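Long-range contact in cellulosomal scaffoldin adaptor protein B (Acetivibrio cellulolyticus, PDB 3FNK), which serves as a type II cohesin module of a cellulosomal adaptor scaffoldin, a dockerin-binding unit in the assembly of the cellulose-degrading complex: residues P70-L76 with E115-A121. Residues are numbered along the deposited sequence; the frame is centred on the assembly and turned at random.
Sequences PTSGELL and EETGTLA
E74, L75 and L76 make a loop-to-strand contact, held by hydrogen bonds and one leucine: following the short strand 71-72, they lie against the first residues of strand 118-127 and E115 in the loop before it, in the mixed sheet of the cohesin beta sandwich. E74 and T119 are joined by two hydrogen bonds: E74 N donates to T119 OG1 (3.0 Å), while T119 N donates to E74 OE1 (3.1 Å), reaching that oxygen from above the carboxylate plane. With chi1 at 60°, T119 OG1 sits between its own backbone N and carbonyl carbon, which turns it to E74 N. Next along the loop, L75 N meets T119 O almost head-on (3.0 Å). L76 N then gives a nearly straight bond to the syn lone pair of E115 OE2 (2.7 Å); OE1 is held by Y102 OH and by a water that also binds E74 O. The L75 side chain packs with CD1 against L120 CD2 (3.9 Å) and CD2 against E115 CB (3.7 Å), and touches I33. G73 N and L120 O, 3.6 Å apart, share a second water, which also binds L75 O. L120 and A121 both face V31 of strand 26-34, a classic beta bulge where strand 118-127 pairs with it in the cohesin fold.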
ATOM      1  N   PRO A  70       7.761  -3.561  -3.199  1.00 32.16           N
ATOM      2  CA  PRO A  70       7.450  -2.148  -2.856  1.00 32.84           C
ATOM      3  C   PRO A  70       8.638  -1.511  -2.154  1.00 32.26           C
ATOM      4  O   PRO A  70       9.419  -2.221  -1.531  1.00 33.13           O
ATOM      5  CB  PRO A  70       6.282  -2.279  -1.876  1.00 31.84           C
ATOM      6  CG  PRO A  70       6.444  -3.671  -1.295  1.00 33.25           C
ATOM      7  CD  PRO A  70       6.956  -4.515  -2.411  1.00 31.80           C
ATOM      8  N   THR A  71       8.798  -0.197  -2.240  1.00 32.36           N
ATOM      9  CA  THR A  71       9.829   0.465  -1.437  1.00 31.65           C
ATOM     10  C   THR A  71       9.270   0.555  -0.028  1.00 32.00           C
ATOM     11  O   THR A  71       8.061   0.759   0.128  1.00 31.40           O
ATOM     12  CB  THR A  71      10.172   1.844  -2.004  1.00 32.94           C
ATOM     13  OG1 THR A  71      10.396   1.721  -3.415  1.00 34.79           O
ATOM     14  CG2 THR A  71      11.399   2.425  -1.356  1.00 31.05           C
ATOM     15  N   SER A  72      10.131   0.370   0.979  1.00 31.05           N
ATOM     16  CA  SER A  72       9.716   0.279   2.372  1.00 32.13           C
ATOM     17  C   SER A  72       9.286   1.615   2.967  1.00 32.30           C
ATOM     18  O   SER A  72       9.781   2.661   2.546  1.00 32.18           O
ATOM     19  CB  SER A  72      10.851  -0.284   3.232  1.00 31.97           C
ATOM     20  OG  SER A  72      10.883  -1.708   3.185  1.00 34.16           O
ATOM     21  N   GLY A  73       8.404   1.550   3.971  1.00 32.81           N
ATOM     22  CA  GLY A  73       8.006   2.717   4.771  1.00 32.21           C
ATOM     23  C   GLY A  73       8.722   2.814   6.103  1.00 31.57           C
ATOM     24  O   GLY A  73       9.817   2.283   6.260  1.00 31.37           O
ATOM     25  N   GLU A  74       8.105   3.513   7.051  1.00 30.53           N
ATOM     26  CA  GLU A  74       8.625   3.672   8.397  1.00 30.66           C
ATOM     27  C   GLU A  74       8.309   2.451   9.211  1.00 29.50           C
ATOM     28  O   GLU A  74       8.987   2.193  10.188  1.00 30.53           O
ATOM     29  CB  GLU A  74       7.942   4.847   9.126  1.00 31.35           C
ATOM     30  CG  GLU A  74       7.932   6.151   8.352  1.00 35.35           C
ATOM     31  CD  GLU A  74       6.833   7.126   8.828  1.00 38.40           C
ATOM     32  OE1 GLU A  74       5.710   6.710   9.246  1.00 33.91           O
ATOM     33  OE2 GLU A  74       7.118   8.334   8.737  1.00 43.37           O
ATOM     34  N   LEU A  75       7.244   1.727   8.877  1.00 27.85           N
ATOM     35  CA  LEU A  75       6.877   0.553   9.697  1.00 27.00           C
ATOM     36  C   LEU A  75       7.376  -0.752   9.062  1.00 26.48           C
ATOM     37  O   LEU A  75       7.642  -0.780   7.865  1.00 26.55           O
ATOM     38  CB  LEU A  75       5.360   0.480   9.931  1.00 26.31           C
ATOM     39  CG  LEU A  75       4.695   1.763  10.495  1.00 26.81           C
ATOM     40  CD1 LEU A  75       3.210   1.489  10.796  1.00 25.90           C
ATOM     41  CD2 LEU A  75       5.433   2.301  11.762  1.00 27.46           C
ATOM     42  N   LEU A  76       7.466  -1.818   9.862  1.00 25.12           N
ATOM     43  CA  LEU A  76       7.830  -3.145   9.350  1.00 25.38           C
ATOM     44  C   LEU A  76       9.294  -3.247   8.858  1.00 25.91           C
ATOM     45  O   LEU A  76       9.634  -4.119   8.033  1.00 23.82           O
ATOM     46  CB  LEU A  76       6.836  -3.557   8.241  1.00 24.68           C
ATOM     47  CG  LEU A  76       5.344  -3.611   8.642  1.00 25.31           C
ATOM     48  CD1 LEU A  76       4.454  -4.075   7.459  1.00 25.04           C
ATOM     49  CD2 LEU A  76       5.119  -4.495   9.872  1.00 22.13           C
ATOM     50  N   GLU A 115       3.737  -0.969  16.409  1.00 27.42           N
ATOM     51  CA  GLU A 115       3.740   0.029  15.379  1.00 27.84           C
ATOM     52  C   GLU A 115       2.317   0.162  14.844  1.00 28.24           C
ATOM     53  O   GLU A 115       1.839  -0.754  14.159  1.00 30.29           O
ATOM     54  CB  GLU A 115       4.686  -0.405  14.248  1.00 27.31           C
ATOM     55  CG  GLU A 115       6.092  -0.735  14.716  1.00 28.55           C
ATOM     56  CD  GLU A 115       7.012  -1.287  13.584  1.00 27.80           C
ATOM     57  OE1 GLU A 115       8.143  -1.657  13.900  1.00 31.27           O
ATOM     58  OE2 GLU A 115       6.617  -1.385  12.408  1.00 29.22           O
ATOM     59  N   GLU A 116       1.643   1.279  15.128  1.00 26.31           N
ATOM     60  CA  GLU A 116       0.194   1.375  14.859  1.00 25.58           C
ATOM     61  C   GLU A 116      -0.176   2.448  13.834  1.00 25.24           C
ATOM     62  O   GLU A 116      -1.265   2.427  13.243  1.00 24.02           O
ATOM     63  CB  GLU A 116      -0.602   1.493  16.181  1.00 26.72           C
ATOM     64  CG  GLU A 116      -0.266   0.359  17.229  1.00 25.68           C
ATOM     65  CD  GLU A 116      -1.148   0.379  18.473  1.00 29.66           C
ATOM     66  OE1 GLU A 116      -1.472   1.499  18.933  1.00 31.69           O
ATOM     67  OE2 GLU A 116      -1.517  -0.704  18.995  1.00 26.01           O
ATOM     68  N   THR A 117       0.763   3.361  13.599  1.00 25.31           N
ATOM     69  CA  THR A 117       0.523   4.488  12.710  1.00 26.24           C
ATOM     70  C   THR A 117       1.782   4.805  11.923  1.00 26.09           C
ATOM     71  O   THR A 117       2.830   4.968  12.503  1.00 26.50           O
ATOM     72  CB  THR A 117       0.072   5.737  13.513  1.00 26.02           C
ATOM     73  OG1 THR A 117      -1.146   5.424  14.204  1.00 26.57           O
ATOM     74  CG2 THR A 117      -0.177   6.936  12.550  1.00 26.06           C
ATOM     75  N   GLY A 118       1.666   4.883  10.601  1.00 26.31           N
ATOM     76  CA  GLY A 118       2.790   5.218   9.774  1.00 25.85           C
ATOM     77  C   GLY A 118       2.695   4.674   8.364  1.00 25.79           C
ATOM     78  O   GLY A 118       1.702   4.049   7.962  1.00 24.39           O
ATOM     79  N   THR A 119       3.753   4.901   7.608  1.00 25.54           N
ATOM     80  CA  THR A 119       3.747   4.457   6.218  1.00 26.11           C
ATOM     81  C   THR A 119       4.240   2.991   6.112  1.00 25.97           C
ATOM     82  O   THR A 119       5.096   2.548   6.890  1.00 24.22           O
ATOM     83  CB  THR A 119       4.617   5.366   5.354  1.00 26.23           C
ATOM     84  OG1 THR A 119       5.943   5.306   5.864  1.00 28.50           O
ATOM     85  CG2 THR A 119       4.101   6.818   5.431  1.00 26.48           C
ATOM     86  N   LEU A 120       3.698   2.293   5.111  1.00 25.65           N
ATOM     87  CA  LEU A 120       3.902   0.863   4.903  1.00 25.84           C
ATOM     88  C   LEU A 120       4.702   0.529   3.661  1.00 26.38           C
ATOM     89  O   LEU A 120       5.410  -0.470   3.630  1.00 25.94           O
ATOM     90  CB  LEU A 120       2.540   0.133   4.805  1.00 25.10           C
ATOM     91  CG  LEU A 120       1.591   0.189   6.013  1.00 22.63           C
ATOM     92  CD1 LEU A 120       0.476  -0.796   5.782  1.00 21.42           C
ATOM     93  CD2 LEU A 120       2.314  -0.129   7.316  1.00 24.00           C
ATOM     94  N   ALA A 121       4.560   1.357   2.629  1.00 27.53           N
ATOM     95  CA  ALA A 121       4.993   0.991   1.304  1.00 28.25           C
ATOM     96  C   ALA A 121       4.838   2.159   0.344  1.00 30.05           C
ATOM     97  O   ALA A 121       3.818   2.918   0.377  1.00 30.17           O
ATOM     98  CB  ALA A 121       4.181  -0.192   0.810  1.00 27.32           C
TER
HETATM   99  O   HOH W   1       7.692  -0.804   5.105  1.00 28.83           O
HETATM  100  O   HOH W   2       9.777  -0.340  11.683  1.00 31.19           O